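Long-range contact in putative fimbrium subunit Fim1C (PDB 4K4K), which probably forms part of the tip of fimbriae, the surface filaments that mediate cell adhesion and biofilm formation: residues V207-T219 with H231-A245. Numbering follows the deposited sequence.
Sequences VLPAASTAGMALT and HWDVNSAAQSKAFVA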
ATOM      1  N   VAL A 207       4.504   3.423   5.467  1.00 17.31           N
ATOM      2  CA  VAL A 207       4.443   4.748   6.089  1.00 16.60           C
ATOM      3  C   VAL A 207       3.820   5.746   5.115  1.00 20.96           C
ATOM      4  O   VAL A 207       3.676   5.457   3.923  1.00 18.74           O
ATOM      5  CB  VAL A 207       5.848   5.218   6.574  1.00 20.83           C
ATOM      6  CG1 VAL A 207       6.415   4.259   7.640  1.00 20.78           C
ATOM      7  CG2 VAL A 207       6.815   5.404   5.396  1.00 20.77           C
ATOM      8  N   LEU A 208       3.515   6.941   5.619  1.00 18.45           N
ATOM      9  CA  LEU A 208       2.929   7.962   4.774  1.00 20.01           C
ATOM     10  C   LEU A 208       3.981   8.672   3.937  1.00 22.87           C
ATOM     11  O   LEU A 208       5.106   8.898   4.411  1.00 22.69           O
ATOM     12  CB  LEU A 208       2.203   9.005   5.646  1.00 20.30           C
ATOM     13  CG  LEU A 208       1.045   8.519   6.513  1.00 21.88           C
ATOM     14  CD1 LEU A 208       0.344   9.704   7.149  1.00 22.98           C
ATOM     15  CD2 LEU A 208       0.034   7.687   5.695  1.00 21.06           C
ATOM     16  N   PRO A 209       3.590   9.154   2.737  1.00 22.13           N
ATOM     17  CA  PRO A 209       4.518  10.005   1.966  1.00 21.43           C
ATOM     18  C   PRO A 209       4.882  11.250   2.773  1.00 26.40           C
ATOM     19  O   PRO A 209       4.077  11.714   3.583  1.00 25.65           O
ATOM     20  CB  PRO A 209       3.712  10.374   0.705  1.00 22.86           C
ATOM     21  CG  PRO A 209       2.604   9.333   0.627  1.00 25.88           C
ATOM     22  CD  PRO A 209       2.286   9.004   2.048  1.00 21.26           C
ATOM     23  N   ALA A 210       6.094  11.756   2.594  1.00 26.07           N
ATOM     24  CA  ALA A 210       6.599  12.931   3.303  1.00 28.10           C
ATOM     25  C   ALA A 210       7.528  13.710   2.401  1.00 34.69           C
ATOM     26  O   ALA A 210       8.484  13.145   1.845  1.00 33.89           O
ATOM     27  CB  ALA A 210       7.338  12.522   4.582  1.00 28.69           C
ATOM     28  N   ALA A 211       7.255  15.020   2.269  1.00 34.58           N
ATOM     29  CA  ALA A 211       8.050  15.933   1.446  1.00 36.04           C
ATOM     30  C   ALA A 211       9.493  15.998   1.980  1.00 40.49           C
ATOM     31  O   ALA A 211      10.429  16.140   1.200  1.00 41.05           O
ATOM     32  CB  ALA A 211       7.415  17.321   1.438  1.00 37.44           C
ATOM     33  N   SER A 212       9.668  15.795   3.297  1.00 37.35           N
ATOM     34  CA  SER A 212      10.986  15.763   3.922  1.00 37.58           C
ATOM     35  C   SER A 212      11.077  14.682   4.991  1.00 40.37           C
ATOM     36  O   SER A 212      10.191  14.595   5.851  1.00 40.40           O
ATOM     37  CB  SER A 212      11.320  17.115   4.547  1.00 41.00           C
ATOM     38  OG  SER A 212      12.589  17.063   5.181  1.00 46.22           O
ATOM     39  N   THR A 213      12.173  13.904   4.971  1.00 36.68           N
ATOM     40  CA  THR A 213      12.452  12.878   5.988  1.00 36.07           C
ATOM     41  C   THR A 213      13.290  13.467   7.154  1.00 41.45           C
ATOM     42  O   THR A 213      13.777  12.712   8.000  1.00 39.76           O
ATOM     43  CB  THR A 213      13.148  11.653   5.375  1.00 36.63           C
ATOM     44  OG1 THR A 213      14.372  12.049   4.745  1.00 35.78           O
ATOM     45  CG2 THR A 213      12.258  10.886   4.407  1.00 32.74           C
ATOM     46  N   ALA A 214      13.435  14.811   7.221  1.00 40.96           N
ATOM     47  CA  ALA A 214      14.184  15.481   8.295  1.00 41.79           C
ATOM     48  C   ALA A 214      13.514  15.249   9.645  1.00 44.25           C
ATOM     49  O   ALA A 214      12.287  15.315   9.757  1.00 43.92           O
ATOM     50  CB  ALA A 214      14.311  16.976   8.016  1.00 43.85           C
ATOM     51  N   GLY A 215      14.322  14.918  10.642  1.00 39.32           N
ATOM     52  CA  GLY A 215      13.826  14.614  11.978  1.00 38.59           C
ATOM     53  C   GLY A 215      13.469  13.153  12.167  1.00 39.83           C
ATOM     54  O   GLY A 215      13.213  12.728  13.294  1.00 40.62           O
HETATM   55  N   MSE A 216      13.415  12.369  11.065  1.00 33.57           N
HETATM   56  CA  MSE A 216      13.081  10.944  11.168  1.00 28.53           C
HETATM   57  C   MSE A 216      14.323  10.111  11.383  1.00 32.98           C
HETATM   58  O   MSE A 216      15.312  10.262  10.667  1.00 33.58           O
HETATM   59  CB  MSE A 216      12.352  10.425   9.931  1.00 26.93           C
HETATM   60  CG  MSE A 216      11.024  11.081   9.682  1.00 29.05           C
HETATM   61 SE   MSE A 216      10.341  10.472   7.959  0.75 30.58          SE
HETATM   62  CE  MSE A 216       8.692  11.547   7.989  1.00 28.51           C
ATOM     63  N   ALA A 217      14.244   9.200  12.329  1.00 31.52           N
ATOM     64  CA  ALA A 217      15.347   8.302  12.599  1.00 31.20           C
ATOM     65  C   ALA A 217      14.866   6.874  12.750  1.00 32.46           C
ATOM     66  O   ALA A 217      13.763   6.634  13.248  1.00 30.68           O
ATOM     67  CB  ALA A 217      16.089   8.738  13.868  1.00 33.64           C
ATOM     68  N   LEU A 218      15.690   5.926  12.313  1.00 28.45           N
ATOM     69  CA  LEU A 218      15.473   4.508  12.562  1.00 27.47           C
ATOM     70  C   LEU A 218      16.169   4.162  13.870  1.00 33.19           C
ATOM     71  O   LEU A 218      17.332   4.546  14.053  1.00 34.00           O
ATOM     72  CB  LEU A 218      16.023   3.609  11.435  1.00 27.11           C
ATOM     73  CG  LEU A 218      15.407   3.697  10.058  1.00 30.58           C
ATOM     74  CD1 LEU A 218      16.058   2.687   9.133  1.00 31.38           C
ATOM     75  CD2 LEU A 218      13.883   3.451  10.095  1.00 29.72           C
ATOM     76  N   THR A 219      15.485   3.448  14.777  1.00 28.50           N
ATOM     77  CA  THR A 219      16.101   3.007  16.035  1.00 28.27           C
ATOM     78  C   THR A 219      16.206   1.492  15.994  1.00 31.98           C
ATOM     79  O   THR A 219      15.209   0.808  15.757  1.00 30.26           O
ATOM     80  CB  THR A 219      15.349   3.522  17.286  1.00 33.65           C
ATOM     81  OG1 THR A 219      15.394   4.950  17.270  1.00 32.77           O
ATOM     82  CG2 THR A 219      15.967   3.016  18.616  1.00 33.90           C
ATOM     83  N   HIS A 231      20.789   4.677  16.659  1.00 37.65           N
ATOM     84  CA  HIS A 231      19.910   5.598  15.930  1.00 36.99           C
ATOM     85  C   HIS A 231      20.565   6.017  14.635  1.00 39.94           C
ATOM     86  O   HIS A 231      21.777   6.255  14.604  1.00 38.81           O
ATOM     87  CB  HIS A 231      19.562   6.828  16.787  1.00 39.08           C
ATOM     88  CG  HIS A 231      19.128   6.480  18.183  1.00 43.32           C
ATOM     89  ND1 HIS A 231      17.807   6.182  18.477  1.00 44.80           N
ATOM     90  CD2 HIS A 231      19.867   6.343  19.313  1.00 46.29           C
ATOM     91  CE1 HIS A 231      17.779   5.901  19.772  1.00 44.46           C
ATOM     92  NE2 HIS A 231      18.995   5.971  20.316  1.00 45.77           N
ATOM     93  N   TRP A 232      19.781   6.093  13.551  1.00 35.70           N
ATOM     94  CA  TRP A 232      20.310   6.498  12.254  1.00 36.47           C
ATOM     95  C   TRP A 232      19.328   7.453  11.590  1.00 39.48           C
ATOM     96  O   TRP A 232      18.131   7.160  11.537  1.00 36.17           O
ATOM     97  CB  TRP A 232      20.604   5.271  11.379  1.00 35.34           C
ATOM     98  CG  TRP A 232      21.005   5.624   9.970  1.00 36.53           C
ATOM     99  CD1 TRP A 232      22.233   6.036   9.536  1.00 40.46           C
ATOM    100  CD2 TRP A 232      20.145   5.642   8.827  1.00 35.33           C
ATOM    101  NE1 TRP A 232      22.194   6.303   8.186  1.00 39.94           N
ATOM    102  CE2 TRP A 232      20.919   6.076   7.725  1.00 40.03           C
ATOM    103  CE3 TRP A 232      18.784   5.338   8.623  1.00 35.34           C
ATOM    104  CZ2 TRP A 232      20.385   6.183   6.434  1.00 39.30           C
ATOM    105  CZ3 TRP A 232      18.262   5.432   7.343  1.00 36.09           C
ATOM    106  CH2 TRP A 232      19.055   5.845   6.267  1.00 37.67           C
ATOM    107  N   ASP A 233      19.829   8.608  11.110  1.00 37.79           N
ATOM    108  CA  ASP A 233      18.975   9.619  10.488  1.00 38.38           C
ATOM    109  C   ASP A 233      18.606   9.242   9.053  1.00 37.35           C
ATOM    110  O   ASP A 233      19.474   9.132   8.175  1.00 36.82           O
ATOM    111  CB  ASP A 233      19.619  11.024  10.548  1.00 43.87           C
ATOM    112  CG  ASP A 233      19.194  11.838  11.771  1.00 65.20           C
ATOM    113  OD1 ASP A 233      17.989  11.772  12.153  1.00 66.54           O
ATOM    114  OD2 ASP A 233      20.048  12.573  12.322  1.00 73.24           O
ATOM    115  N   VAL A 234      17.295   9.042   8.822  1.00 31.05           N
ATOM    116  CA  VAL A 234      16.745   8.661   7.510  1.00 28.76           C
ATOM    117  C   VAL A 234      17.173   9.663   6.426  1.00 33.90           C
ATOM    118  O   VAL A 234      17.531   9.237   5.329  1.00 33.12           O
ATOM    119  CB  VAL A 234      15.203   8.482   7.560  1.00 30.04           C
ATOM    120  CG1 VAL A 234      14.611   8.207   6.169  1.00 29.62           C
ATOM    121  CG2 VAL A 234      14.832   7.366   8.534  1.00 28.97           C
ATOM    122  N   ASN A 235      17.202  10.962   6.753  1.00 32.90           N
ATOM    123  CA  ASN A 235      17.559  12.029   5.811  1.00 35.14           C
ATOM    124  C   ASN A 235      19.063  11.994   5.401  1.00 42.68           C
ATOM    125  O   ASN A 235      19.423  12.599   4.389  1.00 43.86           O
ATOM    126  CB  ASN A 235      17.184  13.394   6.398  1.00 38.92           C
ATOM    127  CG  ASN A 235      17.130  14.503   5.376  1.00 64.26           C
ATOM    128  OD1 ASN A 235      16.207  14.593   4.555  1.00 59.98           O
ATOM    129  ND2 ASN A 235      18.140  15.357   5.391  1.00 53.80           N
ATOM    130  N   SER A 236      19.907  11.227   6.118  1.00 39.75           N
ATOM    131  CA  SER A 236      21.322  11.130   5.751  1.00 41.53           C
ATOM    132  C   SER A 236      21.523  10.183   4.543  1.00 47.01           C
ATOM    133  O   SER A 236      22.585  10.227   3.920  1.00 49.55           O
ATOM    134  CB  SER A 236      22.172  10.701   6.944  1.00 42.59           C
ATOM    135  OG  SER A 236      22.033   9.318   7.225  1.00 50.46           O
ATOM    136  N   ALA A 237      20.500   9.364   4.187  1.00 40.55           N
ATOM    137  CA  ALA A 237      20.598   8.462   3.040  1.00 39.75           C
ATOM    138  C   ALA A 237      20.441   9.241   1.747  1.00 44.42           C
ATOM    139  O   ALA A 237      19.647  10.190   1.686  1.00 44.24           O
ATOM    140  CB  ALA A 237      19.555   7.360   3.118  1.00 38.78           C
ATOM    141  N   ALA A 238      21.188   8.830   0.709  1.00 42.50           N
ATOM    142  CA  ALA A 238      21.160   9.472  -0.603  1.00 43.59           C
ATOM    143  C   ALA A 238      19.810   9.304  -1.276  1.00 47.48           C
ATOM    144  O   ALA A 238      19.314  10.257  -1.876  1.00 48.71           O
ATOM    145  CB  ALA A 238      22.249   8.893  -1.496  1.00 45.77           C
ATOM    146  N   GLN A 239      19.190   8.114  -1.137  1.00 42.44           N
ATOM    147  CA  GLN A 239      17.933   7.813  -1.817  1.00 40.30           C
ATOM    148  C   GLN A 239      16.663   8.233  -1.056  1.00 42.85           C
ATOM    149  O   GLN A 239      15.566   8.056  -1.608  1.00 41.11           O
ATOM    150  CB  GLN A 239      17.845   6.305  -2.139  1.00 40.89           C
ATOM    151  CG  GLN A 239      18.953   5.733  -3.021  1.00 46.72           C
ATOM    152  CD  GLN A 239      19.295   6.575  -4.223  1.00 57.36           C
ATOM    153  OE1 GLN A 239      18.438   6.950  -5.031  1.00 50.86           O
ATOM    154  NE2 GLN A 239      20.565   6.886  -4.360  1.00 49.40           N
ATOM    155  N   SER A 240      16.773   8.773   0.180  1.00 39.85           N
ATOM    156  CA  SER A 240      15.553   9.109   0.924  1.00 37.30           C
ATOM    157  C   SER A 240      15.570  10.475   1.638  1.00 39.19           C
ATOM    158  O   SER A 240      15.370  10.543   2.847  1.00 37.50           O
ATOM    159  CB  SER A 240      15.207   8.000   1.920  1.00 37.29           C
ATOM    160  OG  SER A 240      16.148   7.872   2.974  1.00 34.20           O
ATOM    161  N   LYS A 241      15.705  11.574   0.877  1.00 37.09           N
ATOM    162  CA  LYS A 241      15.581  12.934   1.440  1.00 37.43           C
ATOM    163  C   LYS A 241      14.073  13.253   1.657  1.00 38.75           C
ATOM    164  O   LYS A 241      13.691  14.155   2.408  1.00 39.58           O
ATOM    165  CB  LYS A 241      16.233  13.979   0.503  1.00 41.78           C
ATOM    166  CG  LYS A 241      17.733  13.769   0.250  1.00 49.98           C
ATOM    167  CD  LYS A 241      18.580  14.108   1.468  1.00 59.59           C
ATOM    168  CE  LYS A 241      20.022  13.690   1.300  1.00 60.75           C
ATOM    169  NZ  LYS A 241      20.813  13.990   2.522  1.00 58.60           N
ATOM    170  N   ALA A 242      13.239  12.465   1.002  1.00 32.33           N
ATOM    171  CA  ALA A 242      11.777  12.507   1.020  1.00 30.71           C
ATOM    172  C   ALA A 242      11.257  11.105   0.868  1.00 31.92           C
ATOM    173  O   ALA A 242      11.980  10.235   0.373  1.00 32.11           O
ATOM    174  CB  ALA A 242      11.267  13.376  -0.136  1.00 32.01           C
ATOM    175  N   PHE A 243      10.005  10.870   1.267  1.00 26.76           N
ATOM    176  CA  PHE A 243       9.342   9.581   1.040  1.00 23.77           C
ATOM    177  C   PHE A 243       8.290   9.812  -0.042  1.00 26.73           C
ATOM    178  O   PHE A 243       7.300  10.507   0.209  1.00 25.45           O
ATOM    179  CB  PHE A 243       8.701   9.026   2.328  1.00 23.30           C
ATOM    180  CG  PHE A 243       9.629   8.389   3.344  1.00 23.51           C
ATOM    181  CD1 PHE A 243      10.799   7.748   2.940  1.00 26.58           C
ATOM    182  CD2 PHE A 243       9.276   8.332   4.687  1.00 25.73           C
ATOM    183  CE1 PHE A 243      11.632   7.119   3.877  1.00 26.48           C
ATOM    184  CE2 PHE A 243      10.097   7.683   5.623  1.00 27.97           C
ATOM    185  CZ  PHE A 243      11.261   7.072   5.210  1.00 26.72           C
ATOM    186  N   VAL A 244       8.513   9.261  -1.252  1.00 24.33           N
ATOM    187  CA  VAL A 244       7.616   9.448  -2.399  1.00 24.26           C
ATOM    188  C   VAL A 244       6.569   8.336  -2.474  1.00 24.65           C
ATOM    189  O   VAL A 244       6.917   7.160  -2.475  1.00 23.93           O
ATOM    190  CB  VAL A 244       8.449   9.551  -3.714  1.00 28.36           C
ATOM    191  CG1 VAL A 244       7.548   9.618  -4.955  1.00 28.38           C
ATOM    192  CG2 VAL A 244       9.405  10.746  -3.657  1.00 28.39           C
ATOM    193  N   ALA A 245       5.274   8.714  -2.593  1.00 22.94           N
ATOM    194  CA  ALA A 245       4.170   7.756  -2.711  1.00 21.66           C
ATOM    195  C   ALA A 245       4.442   6.736  -3.818  1.00 25.88           C
ATOM    196  O   ALA A 245       4.971   7.107  -4.873  1.00 26.77           O
ATOM    197  CB  ALA A 245       2.865   8.497  -3.012  1.00 20.89           C
TER
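The open end of a beta hairpin, strands 217-222 and 228-233, starts this contact, and the loop that enters strand 217-222 and the one that leaves strand 228-233 stay joined beyond it. Leu218 and Trp232 form an antiparallel hydrogen-bonded pair, with Leu218 N to Trp232 O at 2.8 Å. On the face that carries both side chains, they run side by side, with Leu218 CD1 3.8 Å from Trp232 CE3. On the face of Thr219 and His231, His231 ND1 donates to Thr219 OG1, 3.0 Å away and 21° out of the imidazole plane. Val234 N hydrogen-bonds to Met216 O just past the strands. Thr213 then grips the second loop. Its OG1, set between backbone N and carbonyl carbon (chi1 58°), donates to Ser240 O at 2.6 Å, while its N hydrogen-bonds to Lys241 O. The same rotation puts Thr213 CG2 over the centre of the Phe243 ring, a CH-pi contact 3.6 Å from the centroid. Selenomethionine Met216 reaches that ring obliquely, SE to Phe243 CE2 3.6 Å, and Val207 CG2 touches Phe243 CD2 at 3.9 Å. Replacing Phe243 by an alanine is likely to leave the Thr213 methyl and the Met216 selenium without their aromatic partner and to open a gap beside Val207. Tyr249 and Leu144 also meet this buried ring. Toward the far end Ala210 and Phe243 exchange two backbone hydrogen bonds, a single antiparallel bridge. The whole is a beta hairpin paired through strand 217-222 with strand 164-177, its flanking loops packed through Phe243 and Val207 on strand 132-150, within the beta-rich fimbrillin-like fold.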